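Local coordinates for pyoverdine synthetase F (Pseudomonas aeruginosa PAO1, PDB 6CUL), which is a pyoverdine-biosynthesis protein of alpha/beta fold, with helices packed on a central mixed beta sheet, at residues A[34-39]-A[258-263]; A[218-223]-A[234-239]. One frame throughout, in Å; residues are numbered along the deposited sequence.

Interaction 1. Residues A[34-39]-A[258-263]; sequences KSVLES and NSLFPA
Ser39 lies on one face of the Phe261 ring, its CB 3.5 Å from the ring centroid and only 9° off the ring normal, a CH-pi contact made nearly over the centre. Its hydroxyl sits over the same face, displaced toward the root of the ring, with OG 3.2 Å from Phe261 CD2. The far rim of the ring meets the residues leading into helix 36-46 and its first turn: the carbonyl oxygen of Lys34 lies near the ring plane at the edge, O to CZ 3.8 Å, and Val36 CG2 comes up to the same edge, 3.9 Å from Phe261 CE1. That methyl is shared, for Val36 CG2 also meets Leu260 CD2 at 3.6 Å, the two side chains crossing at about a right angle. Phe261 reaches this far because chi1 of -62° sets CG opposite its own carbonyl carbon and carries the ring to the neighbouring helix. The contact thus joins the first turn of helix 36-46 to the middle of helix 248-271, two helices that both pack on the mixed sheet. Ser35 is the N-cap of helix 36-46; its OG accepts from Glu38 N over 3.0 Å, while Ser39 N bonds to Ser35 O, so the turn that presents Ser39 to the ring is held at both places. Helix 248-271 has a wider pi-type turn at 258-260 and is kinked at Pro262, whose N makes no bond to the turn before. Further out, the Phe256 ring also meets that of Phe261, Val36 touches Tyr8 of strand 6-9, and Lys34 NZ is salt-bridged to Glu42.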
loop_
_atom_site.group_PDB
_atom_site.type_symbol
_atom_site.label_atom_id
_atom_site.label_comp_id
_atom_site.label_asym_id
_atom_site.label_seq_id
_atom_site.Cartn_x
_atom_site.Cartn_y
_atom_site.Cartn_z
ATOM N N LYS A 34 -1.718 -12.582 -1.064
ATOM C CA LYS A 34 -0.400 -12.243 -0.643
ATOM C C LYS A 34 -0.302 -10.761 -0.507
ATOM O O LYS A 34 -0.894 -10.076 -1.257
ATOM C CB LYS A 34 0.587 -12.734 -1.681
ATOM C CG LYS A 34 2.042 -12.632 -1.342
ATOM C CD LYS A 34 2.871 -12.826 -2.561
ATOM C CE LYS A 34 3.135 -14.279 -2.889
ATOM N NZ LYS A 34 4.018 -14.554 -4.033
ATOM N N SER A 35 0.416 -10.302 0.484
ATOM C CA SER A 35 0.635 -8.920 0.668
ATOM C C SER A 35 1.671 -8.334 -0.240
ATOM O O SER A 35 2.410 -9.002 -0.860
ATOM C CB SER A 35 0.996 -8.623 2.080
ATOM O OG SER A 35 2.263 -8.982 2.375
ATOM N N VAL A 36 1.643 -7.035 -0.338
ATOM C CA VAL A 36 2.625 -6.307 -1.082
ATOM C C VAL A 36 4.008 -6.504 -0.494
ATOM O O VAL A 36 4.919 -6.603 -1.220
ATOM C CB VAL A 36 2.306 -4.851 -1.144
ATOM C CG1 VAL A 36 3.391 -4.104 -1.833
ATOM C CG2 VAL A 36 1.027 -4.648 -1.867
ATOM N N LEU A 37 4.142 -6.505 0.817
ATOM C CA LEU A 37 5.388 -6.757 1.466
ATOM C C LEU A 37 5.890 -8.171 1.238
ATOM O O LEU A 37 7.011 -8.366 1.016
ATOM C CB LEU A 37 5.278 -6.446 2.942
ATOM C CG LEU A 37 6.538 -6.473 3.786
ATOM C CD1 LEU A 37 7.434 -5.361 3.381
ATOM C CD2 LEU A 37 6.286 -6.423 5.275
ATOM N N GLU A 38 5.023 -9.142 1.272
ATOM C CA GLU A 38 5.443 -10.504 1.017
ATOM C C GLU A 38 5.996 -10.651 -0.386
ATOM O O GLU A 38 6.935 -11.334 -0.561
ATOM C CB GLU A 38 4.351 -11.514 1.255
ATOM C CG GLU A 38 4.889 -12.904 1.293
ATOM C CD GLU A 38 3.945 -13.890 1.848
ATOM O OE1 GLU A 38 2.823 -13.564 2.019
ATOM O OE2 GLU A 38 4.319 -14.999 2.128
ATOM N N SER A 39 5.384 -10.004 -1.342
ATOM C CA SER A 39 5.901 -10.055 -2.635
ATOM C C SER A 39 7.280 -9.412 -2.714
ATOM O O SER A 39 8.070 -9.927 -3.385
ATOM C CB SER A 39 4.950 -9.477 -3.666
ATOM O OG SER A 39 5.179 -10.114 -4.838
ATOM N N ASN A 258 -1.167 -9.305 -11.455
ATOM C CA ASN A 258 -0.887 -8.909 -12.847
ATOM C C ASN A 258 -0.131 -7.620 -13.061
ATOM O O ASN A 258 0.614 -7.516 -13.939
ATOM C CB ASN A 258 -2.154 -8.865 -13.693
ATOM C CG ASN A 258 -2.326 -10.074 -14.579
ATOM O OD1 ASN A 258 -1.594 -11.015 -14.490
ATOM N ND2 ASN A 258 -3.303 -10.026 -15.442
ATOM N N SER A 259 -0.383 -6.628 -12.269
ATOM C CA SER A 259 0.289 -5.407 -12.408
ATOM C C SER A 259 1.018 -4.781 -11.247
ATOM O O SER A 259 1.880 -4.075 -11.466
ATOM C CB SER A 259 -0.731 -4.423 -12.937
ATOM O OG SER A 259 -0.126 -3.308 -13.424
ATOM N N LEU A 260 0.551 -4.966 -10.029
ATOM C CA LEU A 260 1.135 -4.355 -8.848
ATOM C C LEU A 260 2.459 -4.848 -8.334
ATOM O O LEU A 260 3.290 -4.081 -8.021
ATOM C CB LEU A 260 0.110 -4.300 -7.725
ATOM C CG LEU A 260 0.450 -3.385 -6.559
ATOM C CD1 LEU A 260 -0.747 -2.551 -6.152
ATOM C CD2 LEU A 260 1.047 -4.103 -5.386
ATOM N N PHE A 261 2.624 -6.123 -8.216
ATOM C CA PHE A 261 3.863 -6.595 -7.781
ATOM C C PHE A 261 4.931 -6.212 -8.836
ATOM O O PHE A 261 5.959 -5.747 -8.504
ATOM C CB PHE A 261 3.789 -8.081 -7.382
ATOM C CG PHE A 261 2.855 -8.357 -6.255
ATOM C CD1 PHE A 261 2.531 -7.379 -5.375
ATOM C CD2 PHE A 261 2.292 -9.560 -6.102
ATOM C CE1 PHE A 261 1.689 -7.605 -4.368
ATOM C CE2 PHE A 261 1.432 -9.797 -5.095
ATOM C CZ PHE A 261 1.141 -8.820 -4.211
ATOM N N PRO A 262 4.607 -6.361 -10.112
ATOM C CA PRO A 262 5.571 -5.981 -11.135
ATOM C C PRO A 262 5.917 -4.513 -11.143
ATOM O O PRO A 262 7.063 -4.196 -11.250
ATOM C CB PRO A 262 4.896 -6.395 -12.422
ATOM C CG PRO A 262 3.892 -7.378 -12.024
ATOM C CD PRO A 262 3.425 -6.993 -10.689
ATOM N N ALA A 263 4.963 -3.656 -11.003
ATOM C CA ALA A 263 5.291 -2.290 -11.006
ATOM C C ALA A 263 6.182 -1.931 -9.845
ATOM O O ALA A 263 7.075 -1.200 -10.028
ATOM C CB ALA A 263 4.046 -1.429 -11.040
#

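Interaction 2. Residues A[218-223]-A[234-239]; sequences GASFHY and FHDVLK
Phe221 O is gripped by two successive amides, Phe234 N at 3.1 Å and His235 N at 3.2 Å, both arriving from the same face of its carbonyl plane. Two residues facing one make this a classic beta bulge in an antiparallel hairpin, where the chain turns a corner at Phe234. Regular pairing follows: Phe221 N donates to His235 O over 3.1 Å, and Ala219 N to Val237 O over 3.0 Å, with a weak return bond from Val237 N to Ala219 O. In the non-hydrogen-bonded pair between them, Ser220 OG donates to Asp236 OD1 at 2.8 Å, meeting it 36° out of the carboxylate plane; Gly172 O and Thr174 N are weak further partners of this hydroxyl. Near the bulge, Phe221 and Phe234 lie side by side and meet edge to edge, CD2 to CD2 3.8 Å; both side chains extend in the same direction, with CG trans to the amide nitrogen in each (chi1 -169° and 169°), which brings the two CD2 edges together. Toward the other end Gly218 CA approaches Val237 O at 3.2 Å in a CA-H...O contact. Strand 233-241 is the outermost strand of the mixed sheet at this side, and 216-223 pairs on with strand 166-170. Helix 248-271 packs against the face bearing Phe221 and Val237, through Leu268 and Ser259, and its Glu266 bonds His235 NE2.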
loop_
_atom_site.group_PDB
_atom_site.type_symbol
_atom_site.label_atom_id
_atom_site.label_comp_id
_atom_site.label_asym_id
_atom_site.label_seq_id
_atom_site.Cartn_x
_atom_site.Cartn_y
_atom_site.Cartn_z
ATOM N N GLY A 218 -4.266 -1.250 -13.716
ATOM C CA GLY A 218 -2.869 -1.392 -13.432
ATOM C C GLY A 218 -2.462 -0.876 -12.119
ATOM O O GLY A 218 -3.253 -0.750 -11.293
ATOM N N ALA A 219 -1.186 -0.675 -11.924
ATOM C CA ALA A 219 -0.641 -0.153 -10.718
ATOM C C ALA A 219 0.449 0.880 -10.931
ATOM O O ALA A 219 1.317 0.659 -11.735
ATOM C CB ALA A 219 -0.107 -1.263 -9.907
ATOM N N SER A 220 0.443 1.956 -10.157
ATOM C CA SER A 220 1.449 3.008 -10.275
ATOM C C SER A 220 2.487 3.179 -9.163
ATOM O O SER A 220 2.123 3.223 -8.040
ATOM C CB SER A 220 0.824 4.340 -10.381
ATOM O OG SER A 220 0.386 4.490 -11.667
ATOM N N PHE A 221 3.755 3.253 -9.537
ATOM C CA PHE A 221 4.844 3.501 -8.622
ATOM C C PHE A 221 5.225 4.955 -8.864
ATOM O O PHE A 221 6.020 5.239 -9.678
ATOM C CB PHE A 221 5.995 2.574 -8.904
ATOM C CG PHE A 221 7.040 2.576 -7.863
ATOM C CD1 PHE A 221 6.754 2.218 -6.569
ATOM C CD2 PHE A 221 8.328 2.901 -8.174
ATOM C CE1 PHE A 221 7.708 2.216 -5.605
ATOM C CE2 PHE A 221 9.294 2.877 -7.207
ATOM C CZ PHE A 221 8.981 2.544 -5.916
ATOM N N HIS A 222 4.736 5.856 -8.052
ATOM C CA HIS A 222 4.899 7.272 -8.261
ATOM C C HIS A 222 5.471 8.069 -7.116
ATOM O O HIS A 222 5.548 7.634 -6.048
ATOM C CB HIS A 222 3.534 7.856 -8.615
ATOM C CG HIS A 222 2.513 7.730 -7.527
ATOM N ND1 HIS A 222 2.249 8.729 -6.639
ATOM C CD2 HIS A 222 1.701 6.712 -7.188
ATOM C CE1 HIS A 222 1.325 8.329 -5.800
ATOM N NE2 HIS A 222 0.987 7.102 -6.101
ATOM N N TYR A 223 5.924 9.266 -7.393
ATOM C CA TYR A 223 6.429 10.113 -6.366
ATOM C C TYR A 223 5.296 10.673 -5.529
ATOM O O TYR A 223 4.190 10.745 -5.939
ATOM C CB TYR A 223 7.214 11.232 -6.943
ATOM C CG TYR A 223 8.548 10.895 -7.452
ATOM C CD1 TYR A 223 9.605 10.876 -6.646
ATOM C CD2 TYR A 223 8.764 10.683 -8.778
ATOM C CE1 TYR A 223 10.838 10.599 -7.096
ATOM C CE2 TYR A 223 10.012 10.399 -9.259
ATOM C CZ TYR A 223 11.037 10.369 -8.412
ATOM O OH TYR A 223 12.275 10.118 -8.861
ATOM N N PHE A 234 6.774 7.399 -11.779
ATOM C CA PHE A 234 8.056 6.927 -12.151
ATOM C C PHE A 234 8.025 5.625 -12.970
ATOM O O PHE A 234 8.858 5.449 -13.768
ATOM C CB PHE A 234 8.942 6.827 -10.931
ATOM C CG PHE A 234 10.201 6.104 -11.160
ATOM C CD1 PHE A 234 11.282 6.746 -11.722
ATOM C CD2 PHE A 234 10.314 4.802 -10.804
ATOM C CE1 PHE A 234 12.439 6.073 -11.943
ATOM C CE2 PHE A 234 11.468 4.132 -10.995
ATOM C CZ PHE A 234 12.533 4.744 -11.585
ATOM N N HIS A 235 7.130 4.696 -12.683
ATOM C CA HIS A 235 7.006 3.485 -13.433
ATOM C C HIS A 235 5.580 3.017 -13.385
ATOM O O HIS A 235 4.963 3.107 -12.366
ATOM C CB HIS A 235 7.964 2.411 -12.965
ATOM C CG HIS A 235 7.880 1.147 -13.738
ATOM N ND1 HIS A 235 7.983 1.112 -15.091
ATOM C CD2 HIS A 235 7.646 -0.113 -13.352
ATOM C CE1 HIS A 235 7.854 -0.119 -15.506
ATOM N NE2 HIS A 235 7.646 -0.884 -14.470
ATOM N N ASP A 236 5.100 2.538 -14.509
ATOM C CA ASP A 236 3.739 2.135 -14.639
ATOM C C ASP A 236 3.457 0.825 -15.345
ATOM O O ASP A 236 4.090 0.540 -16.282
ATOM C CB ASP A 236 3.050 3.208 -15.408
ATOM C CG ASP A 236 1.776 3.565 -14.844
ATOM O OD1 ASP A 236 1.435 3.075 -13.786
ATOM O OD2 ASP A 236 1.103 4.372 -15.462
ATOM N N VAL A 237 2.483 0.079 -14.857
ATOM C CA VAL A 237 2.055 -1.172 -15.423
ATOM C C VAL A 237 0.542 -1.196 -15.552
ATOM O O VAL A 237 -0.100 -0.666 -14.771
ATOM C CB VAL A 237 2.582 -2.405 -14.651
ATOM C CG1 VAL A 237 2.165 -3.735 -15.251
ATOM C CG2 VAL A 237 4.063 -2.391 -14.626
ATOM N N LEU A 238 0.067 -1.818 -16.600
ATOM C CA LEU A 238 -1.308 -1.921 -16.885
ATOM C C LEU A 238 -1.580 -3.203 -17.523
ATOM O O LEU A 238 -1.826 -3.256 -18.653
ATOM C CB LEU A 238 -1.715 -0.771 -17.792
ATOM C CG LEU A 238 -3.141 -0.714 -18.241
ATOM C CD1 LEU A 238 -4.123 -0.568 -17.115
ATOM C CD2 LEU A 238 -3.372 0.329 -19.312
ATOM N N LYS A 239 -1.539 -4.253 -16.776
ATOM C CA LYS A 239 -1.764 -5.575 -17.289
ATOM C C LYS A 239 -2.922 -6.406 -16.689
ATOM O O LYS A 239 -2.910 -7.586 -16.754
ATOM C CB LYS A 239 -0.464 -6.323 -17.149
ATOM C CG LYS A 239 0.610 -5.681 -17.915
ATOM C CD LYS A 239 1.819 -6.492 -17.982
ATOM C CE LYS A 239 2.864 -5.861 -18.850
ATOM N NZ LYS A 239 3.591 -4.713 -18.297
#

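Overall arrangement
From the N terminus the chain runs through strand 6-9 and the small hairpin of strands 23-26 and 29-32 into helix 36-46, then builds most of the mixed sheet before returning. Interaction 1 closes this long loop, 218 residues lying between its segments, when helix 248-271 comes back to the start of helix 36-46. Interaction 2 is nested inside it as a local hairpin closure with ten intervening residues, forming the last two strands of the sheet. Strand 233-241 leads on to helix 248-271, and the contacts touch through Asn258, against Lys239, and Ser259, against Gly218, Ala219 and Val237. That helix therefore ties the outer strand pair to helix 36-46.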